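Local coordinates for protein N-terminal cyanobactin protease (Planktothrix agardhii NIES-596, PDB 4H6W) that probably acts as a subtilisin-like serine endopeptidase that takes part in maturing the precursor peptides of cyanobactins such as prenylagaramide, at residues L90-F95 and S108-Q113; K141-C146 and L171-A176; L238-K243 and D284-L289. All blocks are in the same frame, centred on the assembly; numbering follows the deposited sequence.

This protease part of a longer protein shows how a subtilisin-like fold is closed by successive loops. From the N terminus, contact 1 comes first: strand 88-91 runs out, 12 residues intervene, and helix 104-116 turns back against the residues after the strand. Contact 2 closes a loop of 24, joining helix 137-148 to the turn before strand 175-180, further across the parallel sheet. Contact 3 closes the longest loop, 40 residues, bringing helix 282-289 to the end of helix 223-243. All follow in series, none nested or crossed. Contacts 1 and 2 touch through their helices, Ile111 CG2 lying 3.6 Å from Cys146 SG, whereas contact 3 stands apart, its nearest atoms about 10 Å from contact 2.

Contact 1: L90-F95 and S108-Q113; sequences LIVPVF and SRAIEQ
Ala110 turns its methyl group from the helix toward two valines, Val92 and Val94, which reach back to it while Pro93 between them points away. Val92 presents CG1, which its first torsion sets anti to the backbone N (chi1 -167°) and 3.8 Å from Ala110 CB. Val94 forks. Its CG1, beside its own backbone N, comes to within 3.4 Å of Ala110 CB, a tight approach for two methyl groups, while its CG2 sits over the centre of the Phe95 ring, 4.0 Å above the plane. This is the opening of a beta-alpha-beta crossover: strand 88-91 leads out of the parallel sheet, helix 104-116 passes back over strand 24-28, and strand 121-124 follows on the far side of it. Leu28 of the crossed strand touches both Val92 and Ala110 and so joins the apolar cluster. One helical turn beyond Ala110, the extended chain of Gln113 crosses Val92 obliquely, its OE1 3.9 Å from Val92 CG1, a van der Waals approach. At the other end, Phe95 touches Asp29, predicted to belong to the charge relay system, and the side chain of Val94 is about 5 Å from that aspartate.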
loop_
_atom_site.group_PDB
_atom_site.type_symbol
_atom_site.label_atom_id
_atom_site.label_comp_id
_atom_site.label_asym_id
_atom_site.label_seq_id
_atom_site.Cartn_x
_atom_site.Cartn_y
_atom_site.Cartn_z
ATOM N N LEU A 90 12.415 -3.548 0.510
ATOM C CA LEU A 90 12.817 -4.188 1.771
ATOM C C LEU A 90 11.720 -5.107 2.301
ATOM O O LEU A 90 10.591 -4.681 2.520
ATOM C CB LEU A 90 13.112 -3.151 2.841
ATOM C CG LEU A 90 14.156 -2.066 2.618
ATOM C CD1 LEU A 90 14.160 -1.164 3.842
ATOM C CD2 LEU A 90 15.536 -2.651 2.381
ATOM N N ILE A 91 12.051 -6.370 2.511
ATOM C CA ILE A 91 11.127 -7.298 3.121
ATOM C C ILE A 91 11.439 -7.281 4.616
ATOM O O ILE A 91 12.575 -7.491 5.031
ATOM C CB ILE A 91 11.269 -8.705 2.515
ATOM C CG1 ILE A 91 10.954 -8.673 1.015
ATOM C CG2 ILE A 91 10.357 -9.698 3.210
ATOM C CD1 ILE A 91 11.855 -9.581 0.190
ATOM N N VAL A 92 10.427 -6.971 5.414
ATOM C CA VAL A 92 10.566 -6.929 6.855
ATOM C C VAL A 92 9.398 -7.717 7.463
ATOM O O VAL A 92 8.344 -7.147 7.748
ATOM C CB VAL A 92 10.559 -5.477 7.344
ATOM C CG1 VAL A 92 11.007 -5.403 8.792
ATOM C CG2 VAL A 92 11.450 -4.630 6.454
ATOM N N PRO A 93 9.575 -9.034 7.660
ATOM C CA PRO A 93 8.446 -9.888 8.038
ATOM C C PRO A 93 7.890 -9.550 9.424
ATOM O O PRO A 93 8.657 -9.377 10.367
ATOM C CB PRO A 93 9.051 -11.305 8.041
ATOM C CG PRO A 93 10.380 -11.167 7.376
ATOM C CD PRO A 93 10.839 -9.777 7.708
ATOM N N VAL A 94 6.568 -9.446 9.535
ATOM C CA VAL A 94 5.925 -9.152 10.810
ATOM C C VAL A 94 5.061 -10.302 11.312
ATOM O O VAL A 94 4.578 -10.244 12.438
ATOM C CB VAL A 94 5.095 -7.846 10.782
ATOM C CG1 VAL A 94 6.003 -6.648 10.588
ATOM C CG2 VAL A 94 4.008 -7.893 9.710
ATOM N N PHE A 95 4.840 -11.327 10.487
ATOM C CA PHE A 95 4.270 -12.586 11.002
ATOM C C PHE A 95 4.914 -13.850 10.471
ATOM O O PHE A 95 5.435 -13.865 9.360
ATOM C CB PHE A 95 2.726 -12.709 10.891
ATOM C CG PHE A 95 2.056 -11.746 9.943
ATOM C CD1 PHE A 95 2.252 -11.823 8.576
ATOM C CD2 PHE A 95 1.154 -10.797 10.435
ATOM C CE1 PHE A 95 1.606 -10.931 7.717
ATOM C CE2 PHE A 95 0.498 -9.912 9.583
ATOM C CZ PHE A 95 0.726 -9.980 8.218
ATOM N N SER A 108 5.581 -2.152 15.413
ATOM C CA SER A 108 6.302 -0.934 15.699
ATOM C C SER A 108 7.812 -1.160 15.550
ATOM O O SER A 108 8.539 -0.254 15.137
ATOM C CB SER A 108 5.943 -0.423 17.097
ATOM O OG SER A 108 6.550 -1.215 18.094
ATOM N N ARG A 109 8.285 -2.362 15.870
ATOM C CA ARG A 109 9.706 -2.661 15.700
ATOM C C ARG A 109 10.055 -2.730 14.220
ATOM O O ARG A 109 11.090 -2.217 13.795
ATOM C CB ARG A 109 10.097 -3.976 16.376
ATOM C CG ARG A 109 10.200 -3.928 17.892
ATOM C CD ARG A 109 11.269 -4.898 18.361
ATOM N NE ARG A 109 11.131 -5.245 19.772
ATOM C CZ ARG A 109 10.402 -6.262 20.234
ATOM N NH1 ARG A 109 9.725 -7.047 19.398
ATOM N NH2 ARG A 109 10.349 -6.493 21.542
ATOM N N ALA A 110 9.181 -3.356 13.432
ATOM C CA ALA A 110 9.412 -3.482 12.010
ATOM C C ALA A 110 9.406 -2.095 11.356
ATOM O O ALA A 110 10.301 -1.774 10.561
ATOM C CB ALA A 110 8.390 -4.409 11.381
ATOM N N ILE A 111 8.430 -1.262 11.715
ATOM C CA ILE A 111 8.381 0.101 11.173
ATOM C C ILE A 111 9.685 0.825 11.505
ATOM O O ILE A 111 10.326 1.389 10.618
ATOM C CB ILE A 111 7.161 0.906 11.679
ATOM C CG1 ILE A 111 5.869 0.247 11.230
ATOM C CG2 ILE A 111 7.193 2.333 11.150
ATOM C CD1 ILE A 111 4.662 0.693 12.013
ATOM N N GLU A 112 10.090 0.765 12.774
ATOM C CA GLU A 112 11.333 1.389 13.214
ATOM C C GLU A 112 12.514 0.928 12.358
ATOM O O GLU A 112 13.358 1.729 11.952
ATOM C CB GLU A 112 11.596 1.125 14.696
ATOM C CG GLU A 112 12.851 1.822 15.232
ATOM C CD GLU A 112 13.130 1.511 16.699
ATOM O OE1 GLU A 112 13.384 0.327 17.025
ATOM O OE2 GLU A 112 13.101 2.452 17.526
ATOM N N GLN A 113 12.553 -0.363 12.071
ATOM C CA GLN A 113 13.640 -0.920 11.284
ATOM C C GLN A 113 13.565 -0.460 9.824
ATOM O O GLN A 113 14.596 -0.099 9.226
ATOM C CB GLN A 113 13.661 -2.439 11.383
ATOM C CG GLN A 113 14.985 -3.028 10.946
ATOM C CD GLN A 113 15.033 -4.537 11.079
ATOM O OE1 GLN A 113 13.993 -5.193 11.225
ATOM N NE2 GLN A 113 16.252 -5.103 11.030
#

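Contact 2: K141-C146 and L171-A176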
loop_
_atom_site.group_PDB
_atom_site.type_symbol
_atom_site.label_atom_id
_atom_site.label_comp_id
_atom_site.label_asym_id
_atom_site.label_seq_id
_atom_site.Cartn_x
_atom_site.Cartn_y
_atom_site.Cartn_z
ATOM N N LYS A 141 4.331 5.872 18.559
ATOM C CA LYS A 141 5.694 6.379 18.413
ATOM C C LYS A 141 6.352 5.993 17.091
ATOM O O LYS A 141 7.143 6.758 16.542
ATOM C CB LYS A 141 6.580 5.887 19.568
ATOM C CG LYS A 141 6.214 6.446 20.937
ATOM C CD LYS A 141 7.425 6.506 21.850
ATOM C CE LYS A 141 7.018 6.702 23.304
ATOM N NZ LYS A 141 6.758 8.126 23.663
ATOM N N ALA A 142 6.056 4.794 16.602
ATOM C CA ALA A 142 6.541 4.351 15.287
ATOM C C ALA A 142 6.007 5.261 14.169
ATOM O O ALA A 142 6.754 5.668 13.280
ATOM C CB ALA A 142 6.153 2.896 15.037
ATOM N N ILE A 143 4.716 5.590 14.243
ATOM C CA ILE A 143 4.082 6.510 13.308
ATOM C C ILE A 143 4.663 7.924 13.476
ATOM O O ILE A 143 4.850 8.658 12.495
ATOM C CB ILE A 143 2.548 6.527 13.507
ATOM C CG1 ILE A 143 1.953 5.102 13.467
ATOM C CG2 ILE A 143 1.873 7.468 12.511
ATOM C CD1 ILE A 143 2.266 4.306 12.206
ATOM N N GLN A 144 4.954 8.301 14.720
ATOM C CA GLN A 144 5.640 9.560 14.997
ATOM C C GLN A 144 7.025 9.610 14.367
ATOM O O GLN A 144 7.422 10.640 13.823
ATOM C CB GLN A 144 5.750 9.799 16.498
ATOM C CG GLN A 144 4.432 10.210 17.133
ATOM C CD GLN A 144 4.519 10.348 18.646
ATOM O OE1 GLN A 144 5.607 10.460 19.224
ATOM N NE2 GLN A 144 3.362 10.348 19.293
ATOM N N LEU A 145 7.752 8.497 14.445
ATOM C CA LEU A 145 9.061 8.379 13.819
ATOM C C LEU A 145 8.964 8.635 12.309
ATOM O O LEU A 145 9.791 9.362 11.746
ATOM C CB LEU A 145 9.679 7.005 14.096
ATOM C CG LEU A 145 11.111 6.779 13.591
ATOM C CD1 LEU A 145 12.110 7.517 14.467
ATOM C CD2 LEU A 145 11.452 5.304 13.526
ATOM N N CYS A 146 7.941 8.063 11.676
ATOM C CA CYS A 146 7.700 8.259 10.239
ATOM C C CYS A 146 7.421 9.711 9.895
ATOM O O CYS A 146 7.930 10.221 8.893
ATOM C CB CYS A 146 6.513 7.412 9.768
ATOM S SG CYS A 146 6.794 5.639 9.822
ATOM N N LEU A 171 -4.686 5.459 12.415
ATOM C CA LEU A 171 -3.817 6.394 13.112
ATOM C C LEU A 171 -3.490 7.635 12.275
ATOM O O LEU A 171 -3.292 7.541 11.060
ATOM C CB LEU A 171 -2.526 5.676 13.511
ATOM C CG LEU A 171 -2.705 4.502 14.482
ATOM C CD1 LEU A 171 -1.362 3.990 14.939
ATOM C CD2 LEU A 171 -3.517 4.943 15.684
ATOM N N PRO A 172 -3.416 8.808 12.928
ATOM C CA PRO A 172 -3.115 10.064 12.232
ATOM C C PRO A 172 -1.821 10.008 11.416
ATOM O O PRO A 172 -0.825 9.402 11.846
ATOM C CB PRO A 172 -2.979 11.077 13.378
ATOM C CG PRO A 172 -3.774 10.490 14.506
ATOM C CD PRO A 172 -3.595 9.007 14.383
ATOM N N THR A 173 -1.866 10.642 10.244
ATOM C CA THR A 173 -0.759 10.730 9.271
ATOM C C THR A 173 -0.560 9.453 8.422
ATOM O O THR A 173 0.255 9.428 7.489
ATOM C CB THR A 173 0.578 11.229 9.895
ATOM O OG1 THR A 173 1.204 10.161 10.622
ATOM C CG2 THR A 173 0.354 12.453 10.811
ATOM N N VAL A 174 -1.319 8.408 8.734
ATOM C CA VAL A 174 -1.294 7.196 7.927
ATOM C C VAL A 174 -2.212 7.350 6.723
ATOM O O VAL A 174 -3.258 8.029 6.801
ATOM C CB VAL A 174 -1.706 5.973 8.764
ATOM C CG1 VAL A 174 -1.837 4.730 7.889
ATOM C CG2 VAL A 174 -0.684 5.761 9.877
ATOM N N LEU A 175 -1.820 6.743 5.602
ATOM C CA LEU A 175 -2.721 6.662 4.456
ATOM C C LEU A 175 -3.455 5.314 4.503
ATOM O O LEU A 175 -2.835 4.240 4.442
ATOM C CB LEU A 175 -1.967 6.876 3.143
ATOM C CG LEU A 175 -2.717 6.760 1.803
ATOM C CD1 LEU A 175 -3.956 7.626 1.784
ATOM C CD2 LEU A 175 -1.830 7.130 0.624
ATOM N N ALA A 176 -4.774 5.379 4.651
ATOM C CA ALA A 176 -5.599 4.180 4.757
ATOM C C ALA A 176 -6.127 3.811 3.373
ATOM O O ALA A 176 -6.396 4.695 2.566
ATOM C CB ALA A 176 -6.746 4.418 5.727
HETATM O O HOH W 1 3.487 9.179 9.940
#
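Two torsions shape Ile143 for its three-sided contact with the turn: chi1 of -52° sets CG2 anti to the backbone N, and chi2 of -56° bends CD1 back instead of extending it. The branches divide the partners, though Val174 CG2 is equally near CD1 and CG2. CG1 lies 3.8 Å from Leu171 CD1, and CD1 approaches Val174 CG2 at 4.0 Å, both neighbours crossing the isoleucine at about a right angle. CG2 instead slides past the oppositely directed Thr173 side chain, 3.4 Å from Thr173 OG1, and also touches the carbonyl oxygen of Pro172. The partners are gathered by a type II beta turn, Leu171 to Val174, through which the chain enters strand 175-180 of the parallel sheet; helix 137-148 packs against strand 152-156, whose Leu153 touches both Ile143 and Val174. Val174 N closes the turn on Leu171 O at 3.2 Å. With chi1 of 78°, Thr173 OG1 lies beside Pro172 O, a very short and therefore doubtful hydrogen bond. A water donates to Thr173 OG1 at 2.6 Å and to Ile143 O at 2.9 Å, bridging turn and helix beside the apolar contact.

Contact 3: L238-K243 and D284-L289; sequences LSLQIK and DAIEHL
Helix-to-helix packing of a largely apolar kind joins the last turns of the long helix 223-243 to helix 282-289, near the C-terminal end of the modelled chain. The long helix carries the predicted nucleophile Ser224 at its opposite end, and this contact lies well away from it. Two pairs span the gap. Leu240 and Ile286 cross at about a right angle, Leu240 CD2 meeting Ile286 CG2 at 4.0 Å; Leu13 of helix 10-16 touches both. In the second pair, Gln241 lies across Leu289. Its CG stands beside the backbone N (chi1 -63°) and the chain then runs straight, so that a face of the amide is turned to the leucine: Leu289 CD1 lies above Gln241 NE2 at 3.4 Å, and Leu289 CD2 is nearest Gln241 CG at 3.9 Å. Helix 250-259 adjoins this pair, Val253 touching Gln241 and Ala256 touching Leu289, while Leu237 borders Leu289 and Ile286. No hydrogen bond passes between the two segments. The buried glutamine instead accepts one at OE1 from Asp249 N, which should steady the amide; toward helix 282-289 it thus works by its CG methylene and the face of its amide, and the attraction there is mainly dispersive.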
loop_
_atom_site.group_PDB
_atom_site.type_symbol
_atom_site.label_atom_id
_atom_site.label_comp_id
_atom_site.label_asym_id
_atom_site.label_seq_id
_atom_site.Cartn_x
_atom_site.Cartn_y
_atom_site.Cartn_z
ATOM N N LEU A 238 6.881 9.354 -6.359
ATOM C CA LEU A 238 8.146 9.831 -5.806
ATOM C C LEU A 238 9.253 9.775 -6.864
ATOM O O LEU A 238 10.094 10.672 -6.920
ATOM C CB LEU A 238 8.549 9.056 -4.546
ATOM C CG LEU A 238 7.752 9.306 -3.252
ATOM C CD1 LEU A 238 7.987 8.217 -2.206
ATOM C CD2 LEU A 238 8.030 10.692 -2.671
ATOM N N SER A 239 9.246 8.735 -7.695
ATOM C CA SER A 239 10.244 8.580 -8.768
ATOM C C SER A 239 10.079 9.691 -9.799
ATOM O O SER A 239 11.072 10.202 -10.336
ATOM C CB SER A 239 10.099 7.226 -9.462
ATOM O OG SER A 239 10.152 6.161 -8.521
ATOM N N LEU A 240 8.816 10.061 -10.044
ATOM C CA LEU A 240 8.457 11.112 -10.984
ATOM C C LEU A 240 8.970 12.492 -10.524
ATOM O O LEU A 240 9.433 13.303 -11.341
ATOM C CB LEU A 240 6.947 11.112 -11.194
ATOM C CG LEU A 240 6.363 12.163 -12.138
ATOM C CD1 LEU A 240 6.831 11.920 -13.566
ATOM C CD2 LEU A 240 4.840 12.161 -12.065
ATOM N N GLN A 241 8.919 12.739 -9.219
ATOM C CA GLN A 241 9.512 13.949 -8.641
ATOM C C GLN A 241 11.024 14.011 -8.882
ATOM O O GLN A 241 11.555 15.078 -9.226
ATOM C CB GLN A 241 9.219 14.053 -7.142
ATOM C CG GLN A 241 7.746 14.193 -6.783
ATOM C CD GLN A 241 7.537 14.465 -5.296
ATOM O OE1 GLN A 241 7.907 13.653 -4.449
ATOM N NE2 GLN A 241 6.955 15.617 -4.974
ATOM N N ILE A 242 11.717 12.882 -8.690
ATOM C CA ILE A 242 13.160 12.818 -8.967
ATOM C C ILE A 242 13.391 13.140 -10.444
ATOM O O ILE A 242 14.210 13.994 -10.782
ATOM C CB ILE A 242 13.796 11.438 -8.676
ATOM C CG1 ILE A 242 13.304 10.834 -7.348
ATOM C CG2 ILE A 242 15.314 11.530 -8.759
ATOM C CD1 ILE A 242 14.263 10.883 -6.180
ATOM N N LYS A 243 12.639 12.471 -11.314
ATOM C CA LYS A 243 12.745 12.685 -12.758
ATOM C C LYS A 243 12.657 14.172 -13.121
ATOM O O LYS A 243 13.333 14.643 -14.047
ATOM C CB LYS A 243 11.664 11.897 -13.490
ATOM C CG LYS A 243 11.856 11.793 -14.990
ATOM C CD LYS A 243 10.585 11.245 -15.625
ATOM C CE LYS A 243 10.730 11.061 -17.125
ATOM N NZ LYS A 243 11.696 9.975 -17.401
ATOM N N ASP A 284 -5.044 12.725 -11.878
ATOM C CA ASP A 284 -5.278 13.853 -10.999
ATOM C C ASP A 284 -4.259 13.936 -9.850
ATOM O O ASP A 284 -3.848 15.040 -9.482
ATOM C CB ASP A 284 -6.715 13.821 -10.500
ATOM C CG ASP A 284 -7.732 14.033 -11.624
ATOM O OD1 ASP A 284 -7.332 14.394 -12.756
ATOM O OD2 ASP A 284 -8.945 13.847 -11.382
ATOM N N ALA A 285 -3.818 12.786 -9.328
ATOM C CA ALA A 285 -2.716 12.753 -8.350
ATOM C C ALA A 285 -1.436 13.407 -8.878
ATOM O O ALA A 285 -0.803 14.228 -8.198
ATOM C CB ALA A 285 -2.446 11.330 -7.899
ATOM N N ILE A 286 -1.060 13.054 -10.105
ATOM C CA ILE A 286 0.069 13.703 -10.785
ATOM C C ILE A 286 -0.151 15.220 -10.853
ATOM O O ILE A 286 0.729 16.006 -10.481
ATOM C CB ILE A 286 0.258 13.113 -12.201
ATOM C CG1 ILE A 286 0.557 11.613 -12.090
ATOM C CG2 ILE A 286 1.349 13.866 -12.971
ATOM C CD1 ILE A 286 0.341 10.807 -13.359
ATOM N N GLU A 287 -1.343 15.618 -11.309
ATOM C CA GLU A 287 -1.685 17.025 -11.464
ATOM C C GLU A 287 -1.553 17.776 -10.145
ATOM O O GLU A 287 -0.919 18.820 -10.103
ATOM C CB GLU A 287 -3.089 17.186 -12.045
ATOM C CG GLU A 287 -3.460 18.632 -12.358
ATOM C CD GLU A 287 -4.724 18.768 -13.204
ATOM O OE1 GLU A 287 -4.780 18.190 -14.325
ATOM O OE2 GLU A 287 -5.659 19.475 -12.762
ATOM N N HIS A 288 -2.133 17.232 -9.072
ATOM C CA HIS A 288 -2.032 17.836 -7.752
ATOM C C HIS A 288 -0.614 17.913 -7.182
ATOM O O HIS A 288 -0.288 18.846 -6.456
ATOM C CB HIS A 288 -2.940 17.106 -6.778
ATOM C CG HIS A 288 -4.363 17.554 -6.846
ATOM N ND1 HIS A 288 -5.420 16.687 -6.722
ATOM C CD2 HIS A 288 -4.900 18.780 -7.042
ATOM C CE1 HIS A 288 -6.551 17.359 -6.834
ATOM N NE2 HIS A 288 -6.263 18.632 -7.031
ATOM N N LEU A 289 0.220 16.925 -7.503
ATOM C CA LEU A 289 1.569 16.854 -6.961
ATOM C C LEU A 289 2.550 17.716 -7.740
ATOM O O LEU A 289 3.341 18.472 -7.161
ATOM C CB LEU A 289 2.039 15.412 -6.959
ATOM C CG LEU A 289 3.466 15.143 -6.483
ATOM C CD1 LEU A 289 3.583 15.432 -4.990
ATOM C CD2 LEU A 289 3.853 13.697 -6.822
#